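Local structure of malarial CLPB2 atpase/hsp101 protein (Plasmodium falciparum, 4IRF) at residues Lys28-Asn33 / Gln74-Ala79; Leu35-Ile40 / Ser122-Val127. The protein is a ClpB-type AAA+ chaperone that probably couples ATP hydrolysis to protein unfolding and translocation, represented here by its N-terminal cargo-binding domain. One frame throughout, in Å; residues are numbered along the deposited sequence.

In the fold
Both contacts belong to the mainly helical Clp N-terminal domain, and their centres lie about 14 Å apart. Contact 1 sits at the surface, its centre about 17 Å from the centre of the chain, where the end of helix 14-29 meets the loop leaving helix 61-74. Contact 2 is buried, its centre about 7 Å from the centre of the chain, and joins the starts of helices 37-46 and 125-133. Along the chain the segments alternate, 28-33 and 35-40 coming before 74-79 and 122-127, so the two early segments tie distant later parts of the domain together. They meet where the His32 and His39 rings pack edge-to-face and where Thr75 CG2 touches Leu126 CD2.

Contact 1: Lys28-Asn33 / Gln74-Ala79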
loop_
_atom_site.group_PDB
_atom_site.type_symbol
_atom_site.label_atom_id
_atom_site.label_comp_id
_atom_site.label_asym_id
_atom_site.label_seq_id
_atom_site.Cartn_x
_atom_site.Cartn_y
_atom_site.Cartn_z
ATOM N N LYS A 28 13.637 -3.385 4.712
ATOM C CA LYS A 28 15.008 -3.648 5.184
ATOM C C LYS A 28 15.276 -2.898 6.504
ATOM O O LYS A 28 15.934 -3.398 7.355
ATOM C CB LYS A 28 16.052 -3.272 4.151
ATOM C CG LYS A 28 15.913 -4.100 2.917
ATOM C CD LYS A 28 17.152 -4.214 2.088
ATOM C CE LYS A 28 17.529 -2.882 1.588
ATOM N NZ LYS A 28 18.514 -2.288 2.471
ATOM N N SER A 29 14.748 -1.701 6.608
ATOM C CA SER A 29 14.964 -0.915 7.824
ATOM C C SER A 29 14.409 -1.599 9.069
ATOM O O SER A 29 14.928 -1.414 10.187
ATOM C CB SER A 29 14.356 0.470 7.663
ATOM O OG SER A 29 14.666 1.264 8.790
ATOM N N TYR A 30 13.377 -2.412 8.879
ATOM C CA TYR A 30 12.772 -3.191 9.957
ATOM C C TYR A 30 13.285 -4.627 9.973
ATOM O O TYR A 30 12.673 -5.515 10.572
ATOM C CB TYR A 30 11.227 -3.103 9.898
ATOM C CG TYR A 30 10.742 -1.737 10.337
ATOM C CD1 TYR A 30 10.446 -1.478 11.684
ATOM C CD2 TYR A 30 10.665 -0.677 9.437
ATOM C CE1 TYR A 30 10.037 -0.209 12.094
ATOM C CE2 TYR A 30 10.252 0.593 9.840
ATOM C CZ TYR A 30 9.951 0.818 11.170
ATOM O OH TYR A 30 9.552 2.064 11.583
ATOM N N GLY A 31 14.429 -4.829 9.324
ATOM C CA GLY A 31 15.154 -6.081 9.375
ATOM C C GLY A 31 14.501 -7.209 8.614
ATOM O O GLY A 31 14.762 -8.388 8.905
ATOM N N HIS A 32 13.616 -6.871 7.668
ATOM C CA HIS A 32 12.921 -7.886 6.882
ATOM C C HIS A 32 13.614 -8.115 5.548
ATOM O O HIS A 32 13.913 -7.157 4.854
ATOM C CB HIS A 32 11.507 -7.416 6.563
ATOM C CG HIS A 32 10.569 -7.491 7.726
ATOM N ND1 HIS A 32 9.844 -8.622 8.021
ATOM C CD2 HIS A 32 10.236 -6.574 8.662
ATOM C CE1 HIS A 32 9.113 -8.405 9.102
ATOM N NE2 HIS A 32 9.321 -7.163 9.497
ATOM N N ASN A 33 13.879 -9.369 5.198
ATOM C CA ASN A 33 14.306 -9.689 3.835
ATOM C C ASN A 33 13.110 -10.075 2.947
ATOM O O ASN A 33 13.278 -10.456 1.793
ATOM C CB ASN A 33 15.381 -10.798 3.816
ATOM C CG ASN A 33 14.942 -12.061 4.544
ATOM O OD1 ASN A 33 13.833 -12.143 5.069
ATOM N ND2 ASN A 33 15.823 -13.068 4.567
ATOM N N GLN A 74 5.978 -3.333 15.932
ATOM C CA GLN A 74 5.470 -4.615 16.428
ATOM C C GLN A 74 5.917 -5.798 15.579
ATOM O O GLN A 74 6.128 -6.904 16.089
ATOM C CB GLN A 74 3.949 -4.608 16.452
ATOM C CG GLN A 74 3.327 -3.693 17.470
ATOM C CD GLN A 74 1.836 -3.945 17.575
ATOM O OE1 GLN A 74 1.123 -3.984 16.562
ATOM N NE2 GLN A 74 1.359 -4.150 18.795
ATOM N N THR A 75 6.039 -5.574 14.277
ATOM C CA THR A 75 6.361 -6.654 13.351
ATOM C C THR A 75 7.820 -6.663 12.930
ATOM O O THR A 75 8.182 -7.433 12.031
ATOM C CB THR A 75 5.450 -6.608 12.095
ATOM O OG1 THR A 75 5.636 -5.361 11.419
ATOM C CG2 THR A 75 3.993 -6.751 12.509
ATOM N N ARG A 76 8.641 -5.843 13.590
ATOM C CA ARG A 76 10.080 -5.731 13.298
ATOM C C ARG A 76 10.748 -7.097 13.362
ATOM O O ARG A 76 10.503 -7.869 14.296
ATOM C CB ARG A 76 10.776 -4.778 14.288
ATOM C CG ARG A 76 12.283 -4.631 14.033
ATOM C CD ARG A 76 12.972 -3.726 15.026
ATOM N NE ARG A 76 12.710 -2.307 14.799
ATOM C CZ ARG A 76 13.376 -1.560 13.924
ATOM N NH1 ARG A 76 14.314 -2.102 13.160
ATOM N NH2 ARG A 76 13.087 -0.275 13.783
ATOM N N ALA A 77 11.579 -7.395 12.359
ATOM C CA ALA A 77 12.198 -8.715 12.251
ATOM C C ALA A 77 13.668 -8.690 12.672
ATOM O O ALA A 77 14.303 -9.752 12.827
ATOM C CB ALA A 77 12.053 -9.234 10.833
ATOM N N GLY A 78 14.207 -7.486 12.838
ATOM C CA GLY A 78 15.598 -7.309 13.221
ATOM C C GLY A 78 16.065 -5.874 13.116
ATOM O O GLY A 78 15.304 -4.974 12.752
ATOM N N ALA A 79 17.328 -5.640 13.459
ATOM C CA ALA A 79 17.958 -4.348 13.219
ATOM C C ALA A 79 17.994 -4.073 11.717
ATOM O O ALA A 79 17.880 -5.006 10.918
ATOM C CB ALA A 79 19.345 -4.346 13.812
HETATM O O HOH W 1 16.808 -9.622 10.423
HETATM O O HOH W 2 8.078 -4.493 10.258
#
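Tyr30 O is the main acceptor where the end of helix 14-29 meets the loop after helix 61-74: Ala77 N reaches it at 2.8 Å, with a nearly straight N-H...O angle of 163°, and Gly78 N adds a weak second bond. Ser29 O is taken by Arg76 NH1 at 3.1 Å, the donor lying on a carbonyl lone pair but the oxygen tilted out of the guanidinium plane. The same NH1 gives a straighter bond to Gly78 O, also 3.1 Å long and in that plane, while NH2 forms a salt bridge with Glu73. Tyr30 CD1 lies over one face of the guanidinium, offset toward that group's rim, the two planes 34° apart. Gly31, with positive phi, is the C-prime residue of a Schellman motif that closes the helix, its N bonded to Lys28 O and His32 N to Ala27 O. Beyond the motif, the end of the His32 side chain comes up to the loop. Its CG stands anti to the carbonyl carbon (chi1 -75°), and NE2 donates to Thr75 O at 2.8 Å, in the ring plane but from above the carbonyl plane. A water accepts weakly from NE2 and donates to Thr75 OG1, whose main protein partner is Ala71 O. Ala77 CB sits over the centre of the imidazole face, 3.5 Å from the ring centroid, as a CH-pi contact.

Contact 2: Leu35-Ile40 / Ser122-Val127; sequences LKPIHI and SNDELV
Pro37 and Ile38, in the first turn of helix 37-46, face Asp124 and Val127 at the start of helix 125-133, the backbones coming within 6.6 Å at the CA atoms of Pro37 and Asp124 and within 5.9 Å at those of Ile38 and Val127. The pyrrolidine ring of Pro37 lies across the Asp124 side chain at about a right angle: its CB is 3.6 Å from Asp124 CG, and its CG approaches OD1. With CG anti to the backbone N (chi1 -179°), the carboxylate lies against the proline ring while OD2 stays within reach of its own helix start. Asp124 is the N-cap of helix 125-133, and its OD2 accepts from Val127 N at 3.1 Å, on the anti side and 27° out of the carboxylate plane. OD2 has a second partner, a water that donates to it and accepts from Ile38 N at 3.0 Å. One carboxylate oxygen thus serves two first-turn amides, one directly and one through water, and the capping group of one helix is linked to the start of the other. As an N-cap, its negative charge is probably stabilised by the local helix dipole. Two helix starts meeting in this way form part of the interior of the helical Clp N-terminal domain, where helices 61-74, 91-106 and 114-121 also pack around them. Beside the water-mediated link the packing is apolar. Val127 CG2, beside its own backbone N, lies 3.9 Å from Ile38 N and equally near Pro37 C, resting against the peptide that joins the two residues. Leu126 reaches across with a single methyl, CD2, which meets Ile38 CB at 4.0 Å, and both side chains continue onto Ala71 of helix 61-74.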
loop_
_atom_site.group_PDB
_atom_site.type_symbol
_atom_site.label_atom_id
_atom_site.label_comp_id
_atom_site.label_asym_id
_atom_site.label_seq_id
_atom_site.Cartn_x
_atom_site.Cartn_y
_atom_site.Cartn_z
ATOM N N LEU A 35 9.446 -8.326 1.711
ATOM C CA LEU A 35 8.498 -7.209 1.706
ATOM C C LEU A 35 7.118 -7.677 2.138
ATOM O O LEU A 35 6.581 -8.618 1.577
ATOM C CB LEU A 35 8.388 -6.673 0.285
ATOM C CG LEU A 35 7.482 -5.475 0.041
ATOM C CD1 LEU A 35 8.016 -4.322 0.883
ATOM C CD2 LEU A 35 7.426 -5.091 -1.445
ATOM N N LYS A 36 6.503 -6.931 3.059
ATOM C CA LYS A 36 5.213 -7.265 3.664
ATOM C C LYS A 36 4.200 -6.131 3.364
ATOM O O LYS A 36 4.616 -5.020 3.061
ATOM C CB LYS A 36 5.373 -7.342 5.181
ATOM C CG LYS A 36 6.380 -8.372 5.645
ATOM C CD LYS A 36 5.849 -9.727 5.345
ATOM C CE LYS A 36 5.681 -10.494 6.652
ATOM N NZ LYS A 36 4.898 -11.753 6.470
ATOM N N PRO A 37 2.901 -6.428 3.414
ATOM C CA PRO A 37 1.932 -5.355 3.092
ATOM C C PRO A 37 2.071 -4.108 3.963
ATOM O O PRO A 37 2.007 -3.013 3.382
ATOM C CB PRO A 37 0.587 -6.022 3.284
ATOM C CG PRO A 37 0.859 -7.489 2.887
ATOM C CD PRO A 37 2.236 -7.731 3.506
ATOM N N ILE A 38 2.323 -4.259 5.268
ATOM C CA ILE A 38 2.504 -3.088 6.135
ATOM C C ILE A 38 3.614 -2.196 5.628
ATOM O O ILE A 38 3.506 -0.971 5.683
ATOM C CB ILE A 38 2.732 -3.460 7.611
ATOM C CG1 ILE A 38 2.778 -2.177 8.456
ATOM C CG2 ILE A 38 4.042 -4.269 7.744
ATOM C CD1 ILE A 38 1.443 -1.381 8.374
ATOM N N HIS A 39 4.690 -2.784 5.081
ATOM C CA HIS A 39 5.769 -1.973 4.522
ATOM C C HIS A 39 5.349 -1.182 3.303
ATOM O O HIS A 39 5.800 -0.047 3.101
ATOM C CB HIS A 39 6.963 -2.852 4.151
ATOM C CG HIS A 39 7.456 -3.665 5.288
ATOM N ND1 HIS A 39 7.728 -5.018 5.185
ATOM C CD2 HIS A 39 7.742 -3.316 6.567
ATOM C CE1 HIS A 39 8.119 -5.464 6.366
ATOM N NE2 HIS A 39 8.148 -4.448 7.220
ATOM N N ILE A 40 4.512 -1.798 2.465
ATOM C CA ILE A 40 3.995 -1.123 1.304
ATOM C C ILE A 40 3.068 0.004 1.736
ATOM O O ILE A 40 3.138 1.086 1.148
ATOM C CB ILE A 40 3.243 -2.063 0.374
ATOM C CG1 ILE A 40 4.246 -3.113 -0.151
ATOM C CG2 ILE A 40 2.613 -1.275 -0.773
ATOM C CD1 ILE A 40 3.594 -4.085 -1.114
ATOM N N SER A 122 -5.785 -3.800 1.438
ATOM C CA SER A 122 -6.865 -4.000 2.386
ATOM C C SER A 122 -7.133 -5.488 2.694
ATOM O O SER A 122 -7.774 -5.799 3.687
ATOM C CB SER A 122 -8.126 -3.270 1.929
ATOM O OG SER A 122 -8.730 -3.913 0.820
ATOM N N ASN A 123 -6.612 -6.406 1.871
ATOM C CA ASN A 123 -6.720 -7.836 2.190
ATOM C C ASN A 123 -5.898 -8.228 3.411
ATOM O O ASN A 123 -6.259 -9.166 4.141
ATOM C CB ASN A 123 -6.284 -8.716 1.012
ATOM C CG ASN A 123 -6.295 -10.213 1.345
ATOM O OD1 ASN A 123 -5.250 -10.852 1.539
ATOM N ND2 ASN A 123 -7.475 -10.765 1.447
ATOM N N ASP A 124 -4.774 -7.552 3.610
ATOM C CA ASP A 124 -3.884 -7.929 4.693
ATOM C C ASP A 124 -4.538 -7.605 6.040
ATOM O O ASP A 124 -5.082 -6.508 6.224
ATOM C CB ASP A 124 -2.568 -7.204 4.558
ATOM C CG ASP A 124 -1.602 -7.569 5.648
ATOM O OD1 ASP A 124 -1.103 -8.733 5.670
ATOM O OD2 ASP A 124 -1.329 -6.687 6.502
ATOM N N GLU A 125 -4.489 -8.551 6.974
ATOM C CA GLU A 125 -5.210 -8.379 8.241
ATOM C C GLU A 125 -4.682 -7.213 9.070
ATOM O O GLU A 125 -5.472 -6.461 9.650
ATOM C CB GLU A 125 -5.194 -9.670 9.059
ATOM C CG GLU A 125 -5.954 -10.840 8.442
ATOM C CD GLU A 125 -5.604 -12.148 9.142
ATOM O OE1 GLU A 125 -4.551 -12.190 9.810
ATOM O OE2 GLU A 125 -6.362 -13.129 9.063
ATOM N N LEU A 126 -3.362 -7.058 9.130
ATOM C CA LEU A 126 -2.746 -5.962 9.866
ATOM C C LEU A 126 -3.105 -4.623 9.235
ATOM O O LEU A 126 -3.483 -3.667 9.938
ATOM C CB LEU A 126 -1.219 -6.142 9.886
ATOM C CG LEU A 126 -0.390 -5.047 10.563
ATOM C CD1 LEU A 126 -0.912 -4.820 11.981
ATOM C CD2 LEU A 126 1.076 -5.485 10.599
ATOM N N VAL A 127 -2.998 -4.551 7.909
ATOM C CA VAL A 127 -3.296 -3.301 7.207
ATOM C C VAL A 127 -4.778 -3.021 7.349
ATOM O O VAL A 127 -5.172 -1.872 7.579
ATOM C CB VAL A 127 -2.951 -3.369 5.714
ATOM C CG1 VAL A 127 -3.613 -2.216 4.958
ATOM C CG2 VAL A 127 -1.426 -3.374 5.500
HETATM O O HOH W 3 1.462 -6.660 6.803
#